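Glycoside Hydrolase (Bacteroides uniformis, PDB 5T99) probably hydrolyses beta-galactosidic linkages at chain ends of agarose-derived oligosaccharides, as a family 2 glycoside hydrolase that binds the inhibitor galacto-isofagomine. Local coordinates at residues A329-L334 with C360-L365; H618-K623 with R706-P711; K645-R650 with W679-E684; T724-D729 with V792-N797. All coordinates share one frame; numbering follows the deposited sequence.

Contact 1: A329-L334 with C360-L365; sequences ADERKL and CDRMGL
This is helix-to-helix packing on the outside of the barrel domain, with Leu334 of helix 327-339 set against Cys360 and Met363 of helix 354-363 and Leu365 just beyond it. The methyl end of Met363 does the closest touching: its CE lies 3.4 Å from Leu334 CB. The Met363 chain bends at its last torsion (chi3 70°), which folds CE back against Leu334. The branches of Leu334 divide the rest. CD1 meets Cys360 SG at 4.1 Å, and CD2 meets Leu365 CD1 at 3.8 Å. The two helices flank strand 344-346 in the beta/alpha order of a TIM barrel, and Ile345 of that strand touches both Leu334 and Leu365. Gly364, with positive phi, leaves the helical path in a Schellman motif, and the chain goes on to strand 366-370. Nearer the surface, Glu331 reaches across on an extended chain. In one of the two modelled conformers of Arg362, NH1 comes within 3.3 Å of Glu331 OE2, a salt bridge that is therefore less certain. OE2 lies at the guanidinium edge, with the two planes 54° apart. Glu331 OE1 pairs with Arg328. Shortening Met363 to an alanine is likely to open a gap beside Leu334 CB, where SD and CE now lie.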
loop_
_atom_site.group_PDB
_atom_site.type_symbol
_atom_site.label_atom_id
_atom_site.label_comp_id
_atom_site.label_asym_id
_atom_site.label_seq_id
_atom_site.Cartn_x
_atom_site.Cartn_y
_atom_site.Cartn_z
ATOM N N ALA A 329 -4.317 9.349 -0.827
ATOM C CA ALA A 329 -2.922 9.088 -0.436
ATOM C C ALA A 329 -2.397 7.796 -1.060
ATOM O O ALA A 329 -1.308 7.784 -1.633
ATOM C CB ALA A 329 -2.787 9.026 1.084
ATOM N N ASP A 330 -3.186 6.722 -0.948
ATOM C CA ASP A 330 -2.828 5.418 -1.546
ATOM C C ASP A 330 -2.786 5.489 -3.074
ATOM O O ASP A 330 -1.839 4.998 -3.683
ATOM C CB ASP A 330 -3.787 4.293 -1.106
ATOM C CG ASP A 330 -3.482 3.736 0.289
ATOM O OD1 ASP A 330 -2.441 4.036 0.879
ATOM O OD2 ASP A 330 -4.296 2.954 0.798
ATOM N N GLU A 331 -3.790 6.112 -3.682
ATOM C CA GLU A 331 -3.834 6.254 -5.135
ATOM C C GLU A 331 -2.572 6.942 -5.667
ATOM O O GLU A 331 -1.936 6.456 -6.595
ATOM C CB GLU A 331 -5.079 7.028 -5.569
ATOM C CG GLU A 331 -5.314 7.003 -7.074
ATOM C CD GLU A 331 -6.464 7.894 -7.518
ATOM O OE1 GLU A 331 -6.609 9.029 -7.006
ATOM O OE2 GLU A 331 -7.213 7.454 -8.410
ATOM N N ARG A 332 -2.222 8.069 -5.059
ATOM C CA ARG A 332 -1.009 8.812 -5.409
ATOM C C ARG A 332 0.240 7.939 -5.304
ATOM O O ARG A 332 1.051 7.878 -6.244
ATOM C CB ARG A 332 -0.869 10.035 -4.507
ATOM C CG ARG A 332 0.411 10.828 -4.689
ATOM C CD ARG A 332 0.350 12.091 -3.862
ATOM N NE ARG A 332 1.602 12.831 -3.878
ATOM C CZ ARG A 332 2.599 12.703 -3.000
ATOM N NH1 ARG A 332 2.554 11.824 -1.992
ATOM N NH2 ARG A 332 3.668 13.482 -3.133
ATOM N N LYS A 333 0.383 7.266 -4.168
ATOM C CA LYS A 333 1.498 6.332 -3.955
ATOM C C LYS A 333 1.577 5.281 -5.066
ATOM O O LYS A 333 2.622 5.079 -5.643
ATOM C CB LYS A 333 1.375 5.666 -2.583
ATOM C CG LYS A 333 2.551 4.783 -2.213
ATOM C CD LYS A 333 2.646 4.558 -0.712
ATOM C CE LYS A 333 1.455 3.798 -0.156
ATOM N NZ LYS A 333 1.568 3.653 1.323
ATOM N N LEU A 334 0.458 4.658 -5.396
ATOM C CA LEU A 334 0.429 3.650 -6.462
ATOM C C LEU A 334 0.686 4.241 -7.851
ATOM O O LEU A 334 1.395 3.625 -8.660
ATOM C CB LEU A 334 -0.892 2.863 -6.423
ATOM C CG LEU A 334 -1.071 2.019 -5.149
ATOM C CD1 LEU A 334 -2.451 1.403 -5.105
ATOM C CD2 LEU A 334 -0.020 0.922 -5.057
ATOM N N CYS A 360 -5.468 -1.276 -6.299
ATOM C CA CYS A 360 -4.659 -2.227 -7.078
ATOM C C CYS A 360 -5.496 -2.892 -8.161
ATOM O O CYS A 360 -5.056 -2.979 -9.305
ATOM C CB CYS A 360 -4.018 -3.299 -6.174
ATOM S SG CYS A 360 -2.740 -2.673 -5.047
ATOM N N ASP A 361 -6.700 -3.338 -7.797
ATOM C CA ASP A 361 -7.684 -3.856 -8.763
ATOM C C ASP A 361 -7.917 -2.848 -9.907
ATOM O O ASP A 361 -7.737 -3.181 -11.087
ATOM C CB ASP A 361 -9.041 -4.151 -8.096
ATOM C CG ASP A 361 -9.004 -5.309 -7.100
ATOM O OD1 ASP A 361 -8.069 -6.122 -7.115
ATOM O OD2 ASP A 361 -9.958 -5.413 -6.294
ATOM N N ARG A 362 -8.311 -1.627 -9.533
ATOM C CA ARG A 362 -8.596 -0.544 -10.487
ATOM C C ARG A 362 -7.403 -0.103 -11.335
ATOM O O ARG A 362 -7.589 0.333 -12.463
ATOM C CB ARG A 362 -9.164 0.679 -9.759
ATOM C CG ARG A 362 -10.656 0.859 -9.954
ATOM C CD ARG A 362 -11.276 1.847 -8.973
ATOM N NE ARG A 362 -10.391 2.946 -8.583
ATOM C CZ ARG A 362 -10.175 4.043 -9.302
ATOM N NH1 ARG A 362 -9.354 4.976 -8.841
ATOM N NH2 ARG A 362 -10.763 4.203 -10.485
ATOM N N MET A 363 -6.193 -0.220 -10.792
ATOM C CA MET A 363 -4.962 0.249 -11.467
ATOM C C MET A 363 -4.125 -0.865 -12.125
ATOM O O MET A 363 -3.039 -0.600 -12.653
ATOM C CB MET A 363 -4.114 1.056 -10.472
ATOM C CG MET A 363 -4.775 2.365 -10.034
ATOM S SD MET A 363 -4.012 3.136 -8.591
ATOM C CE MET A 363 -2.461 3.648 -9.313
ATOM N N GLY A 364 -4.615 -2.107 -12.074
ATOM C CA GLY A 364 -4.007 -3.211 -12.799
ATOM C C GLY A 364 -2.720 -3.763 -12.229
ATOM O O GLY A 364 -1.914 -4.325 -12.967
ATOM N N LEU A 365 -2.534 -3.638 -10.925
ATOM C CA LEU A 365 -1.336 -4.145 -10.265
ATOM C C LEU A 365 -1.599 -5.520 -9.661
ATOM O O LEU A 365 -2.654 -5.743 -9.077
ATOM C CB LEU A 365 -0.918 -3.194 -9.145
ATOM C CG LEU A 365 -0.493 -1.785 -9.562
ATOM C CD1 LEU A 365 -0.371 -0.913 -8.319
ATOM C CD2 LEU A 365 0.820 -1.797 -10.336
#

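Contact 2: H618-K623 with R706-P711; sequences HWNWKK and RTAGKP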
loop_
_atom_site.group_PDB
_atom_site.type_symbol
_atom_site.label_atom_id
_atom_site.label_comp_id
_atom_site.label_asym_id
_atom_site.label_seq_id
_atom_site.Cartn_x
_atom_site.Cartn_y
_atom_site.Cartn_z
ATOM N N HIS A 618 23.271 17.275 -8.511
ATOM C CA HIS A 618 23.117 18.714 -8.789
ATOM C C HIS A 618 24.435 19.342 -9.286
ATOM O O HIS A 618 25.491 18.692 -9.285
ATOM C CB HIS A 618 22.575 19.481 -7.551
ATOM C CG HIS A 618 23.488 19.478 -6.346
ATOM N ND1 HIS A 618 23.066 19.053 -5.103
ATOM C CD2 HIS A 618 24.781 19.859 -6.185
ATOM C CE1 HIS A 618 24.054 19.169 -4.233
ATOM N NE2 HIS A 618 25.108 19.654 -4.864
ATOM N N TRP A 619 24.368 20.613 -9.680
ATOM C CA TRP A 619 25.543 21.342 -10.160
ATOM C C TRP A 619 25.866 22.612 -9.342
ATOM O O TRP A 619 26.269 23.625 -9.911
ATOM C CB TRP A 619 25.346 21.651 -11.647
ATOM C CG TRP A 619 26.604 21.700 -12.438
ATOM C CD1 TRP A 619 27.052 22.746 -13.189
ATOM C CD2 TRP A 619 27.580 20.659 -12.574
ATOM N NE1 TRP A 619 28.243 22.425 -13.790
ATOM C CE2 TRP A 619 28.593 21.151 -13.436
ATOM C CE3 TRP A 619 27.697 19.359 -12.059
ATOM C CZ2 TRP A 619 29.715 20.387 -13.797
ATOM C CZ3 TRP A 619 28.810 18.597 -12.411
ATOM C CH2 TRP A 619 29.810 19.118 -13.272
ATOM N N ASN A 620 25.634 22.563 -8.027
ATOM C CA ASN A 620 26.250 23.484 -7.056
ATOM C C ASN A 620 27.423 22.845 -6.292
ATOM O O ASN A 620 27.242 22.270 -5.221
ATOM C CB ASN A 620 25.214 23.990 -6.047
ATOM C CG ASN A 620 24.215 24.942 -6.665
ATOM O OD1 ASN A 620 23.460 24.572 -7.563
ATOM N ND2 ASN A 620 24.193 26.173 -6.176
ATOM N N TRP A 621 28.626 22.985 -6.844
ATOM C CA TRP A 621 29.863 22.475 -6.239
ATOM C C TRP A 621 30.954 23.563 -6.207
ATOM O O TRP A 621 30.694 24.701 -6.595
ATOM C CB TRP A 621 30.324 21.250 -7.013
ATOM C CG TRP A 621 29.305 20.165 -7.004
ATOM C CD1 TRP A 621 28.506 19.779 -8.042
ATOM C CD2 TRP A 621 28.950 19.338 -5.891
ATOM N NE1 TRP A 621 27.687 18.750 -7.648
ATOM C CE2 TRP A 621 27.939 18.458 -6.333
ATOM C CE3 TRP A 621 29.396 19.248 -4.565
ATOM C CZ2 TRP A 621 27.363 17.498 -5.491
ATOM C CZ3 TRP A 621 28.827 18.297 -3.730
ATOM C CH2 TRP A 621 27.820 17.435 -4.197
ATOM N N LYS A 622 32.147 23.219 -5.709
ATOM C CA LYS A 622 33.294 24.146 -5.644
ATOM C C LYS A 622 34.226 23.909 -6.836
ATOM O O LYS A 622 34.420 22.765 -7.256
ATOM C CB LYS A 622 34.067 23.961 -4.330
ATOM N N LYS A 623 34.794 24.988 -7.386
ATOM C CA LYS A 623 35.785 24.884 -8.465
ATOM C C LYS A 623 36.973 24.074 -7.952
ATOM O O LYS A 623 37.384 24.252 -6.808
ATOM C CB LYS A 623 36.240 26.273 -8.933
ATOM N N ARG A 706 21.234 23.315 -13.781
ATOM C CA ARG A 706 21.945 24.581 -13.676
ATOM C C ARG A 706 22.474 24.797 -12.265
ATOM O O ARG A 706 21.803 24.454 -11.291
ATOM C CB ARG A 706 21.014 25.732 -14.078
ATOM C CG ARG A 706 20.666 25.709 -15.555
ATOM C CD ARG A 706 19.796 26.881 -15.961
ATOM N NE ARG A 706 19.476 26.857 -17.388
ATOM C CZ ARG A 706 18.544 26.088 -17.965
ATOM N NH1 ARG A 706 17.805 25.229 -17.257
ATOM N NH2 ARG A 706 18.351 26.169 -19.282
ATOM N N THR A 707 23.687 25.352 -12.170
ATOM C CA THR A 707 24.196 25.918 -10.924
ATOM C C THR A 707 23.205 26.988 -10.497
ATOM O O THR A 707 22.986 27.934 -11.236
ATOM C CB THR A 707 25.571 26.598 -11.118
ATOM O OG1 THR A 707 26.460 25.744 -11.855
ATOM C CG2 THR A 707 26.197 26.948 -9.776
ATOM N N ALA A 708 22.570 26.816 -9.341
ATOM C CA ALA A 708 21.584 27.781 -8.845
ATOM C C ALA A 708 22.242 28.793 -7.921
ATOM O O ALA A 708 23.218 28.482 -7.261
ATOM C CB ALA A 708 20.458 27.066 -8.118
ATOM N N GLY A 709 21.686 30.003 -7.881
ATOM C CA GLY A 709 22.142 31.054 -6.962
ATOM C C GLY A 709 21.481 30.974 -5.598
ATOM O O GLY A 709 20.953 29.926 -5.211
ATOM N N LYS A 710 21.516 32.094 -4.877
ATOM C CA LYS A 710 20.947 32.193 -3.531
ATOM C C LYS A 710 19.424 32.000 -3.588
ATOM O O LYS A 710 18.794 32.378 -4.579
ATOM C CB LYS A 710 21.279 33.553 -2.897
ATOM N N PRO A 711 18.832 31.390 -2.544
ATOM C CA PRO A 711 17.369 31.309 -2.473
ATOM C C PRO A 711 16.696 32.678 -2.547
ATOM O O PRO A 711 17.064 33.577 -1.792
ATOM C CB PRO A 711 17.123 30.658 -1.102
ATOM C CG PRO A 711 18.328 29.811 -0.880
ATOM C CD PRO A 711 19.478 30.532 -1.530
#
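The amide of Asn620 faces the backbone of Ala708 and binds it at both ends. Its OD1 accepts from Ala708 N at 3.0 Å, in a nearly straight bond (169°). Its ND2 donates to Ala708 O at 2.7 Å, in a more bent bond. The side chain thus pairs with both polar backbone atoms of one residue, much as a neighbouring strand would. Neither bond is quite flat: Ala708 N is tilted 24° from the carbonyl plane of the Asn620 amide. Two bonds to one residue fix the rotation of this amide. CG lies anti to the carbonyl carbon of Asn620 (chi1 -70°), and from there the amide extends to the other loop.

Thr707 sits against Trp619. Its OG1 approaches the indole obliquely, 3.3 Å from Trp619 CD1, and lies 2.9 Å from Trp619 O. The same hydroxyl also bonds to the backbone N of Gly686. Thr707 CA adds a CH contact to Trp619 O at 3.3 Å. The indole NE1 turns elsewhere, to Glu684 O, and Phe683 meets the ring edge-to-face.

Trp619 packs on Ile627 and Val629 of strand 626-633. The segment 706-711 leaves strand 699-706 and leads to strand 713-718, which opens the next antiparallel sheet. The contact ties this connection to the loop between strands 613-616 and 626-633.

Contact 3: K645-R650 with W679-E684; sequences KSLGKR and WDVPFE
Arg650 lies along one face of the Trp679 indole. Its CD sits over the ring, 3.4 Å from Trp679 CE2, and makes a CH-pi contact with the five-membered ring. The guanidinium follows and stacks on the same indole, with planes 25° apart and centres 4.1 Å apart. CZ makes a cation-pi contact, off-centre over the five-membered ring. The Arg650 chain bends at chi2, which lays it back along the ring, so that the two side chains run past each other in opposite directions.

The indole edge is held too. Trp679 NE1 donates to Gly648 O at 3.0 Å. The oxygen lies in the ring plane, but NE1 stands well above the carbonyl plane of Gly648, and the bond is bent (144°). Next to it, Leu647 O is 3.4 Å from Trp679 CD1 at the same edge. Leu647 CB also touches Trp679 CD1, while Leu647 CD1 meets Val681 CG2 at 3.9 Å.

Further out, several groups position these. Arg650 NH2 makes a weak bond to Lys649 O, and its NE a weak one to Ser678 O. A water bridges Asp680 N, at 3.1 Å, and Arg650 NH1, to which its bond is weak. Ser646 OG accepts from Gly648 N in an ST turn and also bonds to Glu639. Gly648 has positive phi, and a side chain there would clash with Arg650 NH2.

The strand segments run antiparallel at 168°, with axes 8.7 Å apart. They are edge strands of different sheets. Such face-to-face packing is that of a beta sandwich, here in the DUF4982 region.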
loop_
_atom_site.group_PDB
_atom_site.type_symbol
_atom_site.label_atom_id
_atom_site.label_comp_id
_atom_site.label_asym_id
_atom_site.label_seq_id
_atom_site.Cartn_x
_atom_site.Cartn_y
_atom_site.Cartn_z
ATOM N N LYS A 645 29.928 22.559 -24.402
ATOM C CA LYS A 645 31.038 21.711 -24.843
ATOM C C LYS A 645 30.762 20.234 -24.525
ATOM O O LYS A 645 30.499 19.883 -23.368
ATOM C CB LYS A 645 32.352 22.155 -24.189
ATOM C CG LYS A 645 33.593 21.690 -24.955
ATOM C CD LYS A 645 34.883 21.815 -24.147
ATOM C CE LYS A 645 34.954 20.823 -22.990
ATOM N NZ LYS A 645 36.347 20.351 -22.724
ATOM N N SER A 646 30.836 19.383 -25.549
ATOM C CA SER A 646 30.646 17.934 -25.394
ATOM C C SER A 646 31.720 17.308 -24.509
ATOM O O SER A 646 32.882 17.676 -24.601
ATOM C CB SER A 646 30.662 17.246 -26.764
ATOM O OG SER A 646 30.573 15.835 -26.650
ATOM N N LEU A 647 31.319 16.374 -23.647
ATOM C CA LEU A 647 32.244 15.615 -22.801
ATOM C C LEU A 647 32.301 14.149 -23.195
ATOM O O LEU A 647 32.893 13.352 -22.480
ATOM C CB LEU A 647 31.840 15.726 -21.338
ATOM C CG LEU A 647 31.866 17.129 -20.730
ATOM C CD1 LEU A 647 31.129 17.139 -19.396
ATOM C CD2 LEU A 647 33.290 17.623 -20.549
ATOM N N GLY A 648 31.691 13.792 -24.326
ATOM C CA GLY A 648 31.748 12.425 -24.846
ATOM C C GLY A 648 30.428 11.670 -24.804
ATOM O O GLY A 648 29.587 11.888 -23.933
ATOM N N LYS A 649 30.251 10.797 -25.788
ATOM C CA LYS A 649 29.155 9.838 -25.828
ATOM C C LYS A 649 29.468 8.705 -24.858
ATOM O O LYS A 649 30.635 8.404 -24.607
ATOM C CB LYS A 649 29.003 9.254 -27.243
ATOM C CG LYS A 649 28.199 10.112 -28.223
ATOM C CD LYS A 649 28.514 9.850 -29.703
ATOM C CE LYS A 649 28.861 8.393 -30.026
ATOM N NZ LYS A 649 28.871 8.128 -31.492
ATOM N N ARG A 650 28.421 8.088 -24.319
ATOM C CA ARG A 650 28.547 6.810 -23.619
ATOM C C ARG A 650 27.385 5.873 -23.957
ATOM O O ARG A 650 26.214 6.208 -23.753
ATOM C CB ARG A 650 28.696 7.031 -22.115
ATOM C CG ARG A 650 30.155 7.022 -21.662
ATOM C CD ARG A 650 30.430 8.140 -20.698
ATOM N NE ARG A 650 31.855 8.365 -20.424
ATOM C CZ ARG A 650 32.705 8.998 -21.237
ATOM N NH1 ARG A 650 33.959 9.176 -20.855
ATOM N NH2 ARG A 650 32.327 9.445 -22.432
ATOM N N TRP A 679 30.470 9.983 -16.238
ATOM C CA TRP A 679 31.517 10.916 -16.632
ATOM C C TRP A 679 32.207 11.407 -15.368
ATOM O O TRP A 679 31.566 11.506 -14.314
ATOM C CB TRP A 679 30.903 12.124 -17.355
ATOM C CG TRP A 679 30.365 11.857 -18.733
ATOM C CD1 TRP A 679 30.975 12.144 -19.918
ATOM C CD2 TRP A 679 29.091 11.290 -19.067
ATOM N NE1 TRP A 679 30.169 11.777 -20.969
ATOM C CE2 TRP A 679 29.005 11.255 -20.475
ATOM C CE3 TRP A 679 28.016 10.805 -18.312
ATOM C CZ2 TRP A 679 27.887 10.749 -21.148
ATOM C CZ3 TRP A 679 26.907 10.304 -18.975
ATOM C CH2 TRP A 679 26.846 10.280 -20.382
ATOM N N ASP A 680 33.499 11.713 -15.479
ATOM C CA ASP A 680 34.225 12.454 -14.445
ATOM C C ASP A 680 34.443 13.872 -14.955
ATOM O O ASP A 680 35.216 14.090 -15.890
ATOM C CB ASP A 680 35.563 11.784 -14.114
ATOM C CG ASP A 680 35.442 10.751 -13.006
ATOM O OD1 ASP A 680 35.036 11.114 -11.874
ATOM O OD2 ASP A 680 35.766 9.573 -13.266
ATOM N N VAL A 681 33.755 14.827 -14.331
ATOM C CA VAL A 681 33.678 16.194 -14.829
ATOM C C VAL A 681 34.338 17.140 -13.833
ATOM O O VAL A 681 33.924 17.184 -12.677
ATOM C CB VAL A 681 32.206 16.621 -15.031
ATOM C CG1 VAL A 681 32.124 17.989 -15.704
ATOM C CG2 VAL A 681 31.458 15.568 -15.844
ATOM N N PRO A 682 35.378 17.886 -14.264
ATOM C CA PRO A 682 35.857 18.994 -13.427
ATOM C C PRO A 682 34.825 20.118 -13.392
ATOM O O PRO A 682 34.335 20.548 -14.444
ATOM C CB PRO A 682 37.150 19.433 -14.125
ATOM C CG PRO A 682 37.599 18.225 -14.879
ATOM C CD PRO A 682 36.321 17.598 -15.362
ATOM N N PHE A 683 34.481 20.564 -12.188
ATOM C CA PHE A 683 33.388 21.510 -12.018
ATOM C C PHE A 683 33.732 22.930 -12.477
ATOM O O PHE A 683 34.464 23.653 -11.792
ATOM C CB PHE A 683 32.915 21.547 -10.564
ATOM C CG PHE A 683 31.786 22.505 -10.339
ATOM C CD1 PHE A 683 30.505 22.186 -10.761
ATOM C CD2 PHE A 683 32.005 23.743 -9.744
ATOM C CE1 PHE A 683 29.453 23.073 -10.570
ATOM C CE2 PHE A 683 30.963 24.636 -9.555
ATOM C CZ PHE A 683 29.684 24.305 -9.972
ATOM N N GLU A 684 33.213 23.308 -13.645
ATOM C CA GLU A 684 33.038 24.712 -14.017
ATOM C C GLU A 684 31.535 24.972 -13.836
ATOM O O GLU A 684 30.727 24.148 -14.259
ATOM C CB GLU A 684 33.489 24.954 -15.465
HETATM O O HOH W 1 34.811 10.453 -17.946
#

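Contact 4: T724-D729 with V792-N797; sequences TADGKD and VQSDEN
Ser794 points its hydroxyl into the loop 724-729, which contains an Asx turn at Asp726 and connects strands 722-724 and 730-738 of the C-terminal beta domain. Its CB rests near Thr724 O, at 3.2 Å. From CB the hydroxyl is placed between the backbone N and the carbonyl carbon (chi1 61°), which turns OG inward. There OG donates to Thr724 O at 2.7 Å, in the carbonyl plane. It also accepts from Gly727 N at 3.1 Å, so one oxygen bridges two points of the loop backbone. Without its hydroxyl, as with an alanine here, Thr724 O and Gly727 N would probably lose their shared partner.

Backbone bonds hold the segments together as well. Ser794 N donates to Asp729 O at 3.3 Å, nearly along the C=O axis. Asn797 N donates to Ala725 O at 2.8 Å. Gly727 comes close to Glu796, where a CB would be tight, and its positive phi also calls for glycine. Inside the loop, Asp729 OD2 takes Thr724 N, while OD1 pairs with Arg720. Asp726 OD1 accepts from Lys728 N at 3.0 Å and from Asp729 N at 2.8 Å, both reaching it from the same face of the carboxylate plane.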
loop_
_atom_site.group_PDB
_atom_site.type_symbol
_atom_site.label_atom_id
_atom_site.label_comp_id
_atom_site.label_asym_id
_atom_site.label_seq_id
_atom_site.Cartn_x
_atom_site.Cartn_y
_atom_site.Cartn_z
ATOM N N THR A 724 -12.277 16.689 -4.699
ATOM C CA THR A 724 -13.666 16.398 -4.341
ATOM C C THR A 724 -14.008 16.936 -2.953
ATOM O O THR A 724 -13.223 16.797 -2.017
ATOM C CB THR A 724 -13.957 14.884 -4.393
ATOM O OG1 THR A 724 -13.570 14.376 -5.673
ATOM C CG2 THR A 724 -15.447 14.595 -4.173
ATOM N N ALA A 725 -15.208 17.506 -2.832
ATOM C CA ALA A 725 -15.679 18.125 -1.596
ATOM C C ALA A 725 -16.258 17.097 -0.626
ATOM O O ALA A 725 -17.395 17.231 -0.187
ATOM C CB ALA A 725 -16.716 19.191 -1.915
ATOM N N ASP A 726 -15.458 16.098 -0.267
ATOM C CA ASP A 726 -15.919 14.986 0.568
ATOM C C ASP A 726 -15.343 15.032 1.980
ATOM O O ASP A 726 -15.699 14.197 2.813
ATOM C CB ASP A 726 -15.624 13.630 -0.110
ATOM C CG ASP A 726 -14.120 13.399 -0.426
ATOM O OD1 ASP A 726 -13.260 14.280 -0.174
ATOM O OD2 ASP A 726 -13.794 12.307 -0.934
ATOM N N GLY A 727 -14.452 15.991 2.251
ATOM C CA GLY A 727 -13.722 16.039 3.523
ATOM C C GLY A 727 -12.509 15.113 3.681
ATOM O O GLY A 727 -11.831 15.171 4.702
ATOM N N LYS A 728 -12.248 14.282 2.672
ATOM C CA LYS A 728 -11.181 13.272 2.698
ATOM C C LYS A 728 -10.103 13.488 1.615
ATOM O O LYS A 728 -8.916 13.217 1.848
ATOM C CB LYS A 728 -11.818 11.882 2.554
ATOM C CG LYS A 728 -13.069 11.703 3.409
ATOM C CD LYS A 728 -13.793 10.389 3.132
ATOM C CE LYS A 728 -14.555 10.412 1.809
ATOM N NZ LYS A 728 -15.320 9.153 1.564
ATOM N N ASP A 729 -10.519 13.976 0.449
ATOM C CA ASP A 729 -9.640 14.140 -0.713
ATOM C C ASP A 729 -8.585 15.217 -0.503
ATOM O O ASP A 729 -8.822 16.189 0.207
ATOM C CB ASP A 729 -10.507 14.497 -1.929
ATOM C CG ASP A 729 -9.836 14.220 -3.240
ATOM O OD1 ASP A 729 -8.774 13.538 -3.269
ATOM O OD2 ASP A 729 -10.388 14.687 -4.265
ATOM N N VAL A 792 -3.159 19.660 1.549
ATOM C CA VAL A 792 -4.439 20.246 1.950
ATOM C C VAL A 792 -5.571 19.261 1.688
ATOM O O VAL A 792 -5.392 18.300 0.963
ATOM C CB VAL A 792 -4.705 21.630 1.299
ATOM C CG1 VAL A 792 -3.590 22.599 1.667
ATOM C CG2 VAL A 792 -4.885 21.545 -0.219
ATOM N N GLN A 793 -6.716 19.516 2.316
ATOM C CA GLN A 793 -7.865 18.626 2.304
ATOM C C GLN A 793 -9.155 19.420 2.200
ATOM O O GLN A 793 -9.288 20.461 2.826
ATOM C CB GLN A 793 -7.893 17.813 3.589
ATOM C CG GLN A 793 -8.931 16.700 3.604
ATOM C CD GLN A 793 -8.711 15.726 4.743
ATOM O OE1 GLN A 793 -8.445 14.540 4.527
ATOM N NE2 GLN A 793 -8.824 16.219 5.961
ATOM N N SER A 794 -10.118 18.911 1.435
ATOM C CA SER A 794 -11.430 19.553 1.346
ATOM C C SER A 794 -12.190 19.481 2.681
ATOM O O SER A 794 -11.845 18.697 3.566
ATOM C CB SER A 794 -12.270 18.921 0.224
ATOM O OG SER A 794 -12.495 17.541 0.465
ATOM N N ASP A 795 -13.192 20.346 2.820
ATOM C CA ASP A 795 -14.199 20.234 3.877
ATOM C C ASP A 795 -15.438 19.601 3.259
ATOM O O ASP A 795 -15.802 19.915 2.116
ATOM C CB ASP A 795 -14.574 21.606 4.457
ATOM C CG ASP A 795 -13.502 22.189 5.356
ATOM O OD1 ASP A 795 -13.484 23.432 5.498
ATOM O OD2 ASP A 795 -12.700 21.424 5.931
ATOM N N GLU A 796 -16.085 18.727 4.027
ATOM C CA GLU A 796 -17.217 17.951 3.529
ATOM C C GLU A 796 -18.353 18.875 3.070
ATOM O O GLU A 796 -18.794 19.737 3.826
ATOM C CB GLU A 796 -17.713 16.988 4.609
ATOM C CG GLU A 796 -18.810 16.031 4.148
ATOM C CD GLU A 796 -19.240 15.057 5.227
ATOM O OE1 GLU A 796 -18.788 15.188 6.384
ATOM O OE2 GLU A 796 -20.039 14.155 4.912
ATOM N N ASN A 797 -18.782 18.690 1.818
ATOM C CA ASN A 797 -19.902 19.426 1.193
ATOM C C ASN A 797 -19.691 20.936 0.966
ATOM O O ASN A 797 -20.658 21.661 0.705
ATOM C CB ASN A 797 -21.234 19.151 1.935
ATOM C CG ASN A 797 -21.836 17.812 1.562
ATOM O OD1 ASN A 797 -21.507 16.786 2.148
ATOM N ND2 ASN A 797 -22.725 17.818 0.578
#

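In the fold
All four contacts are partly buried. The centre of contact 1 is about 8 Å from the chain centre, while those of contacts 2 and 3 are about 37 and 41 Å out. Contact 1, in the barrel domain, rests mainly on apolar packing, with a salt bridge at its outer side. The other three, in beta domains, depend more on polar groups; in contact 4 a serine just after one strand is bonded into the loop before another. Contacts 2 and 3 belong together: contact 3 is nested in the loop that contact 2 closes, and Trp619 touches Val681, Phe683 and Glu684. Contact 4 is in a different domain from contact 1, yet their nearest atoms are about 6 Å apart.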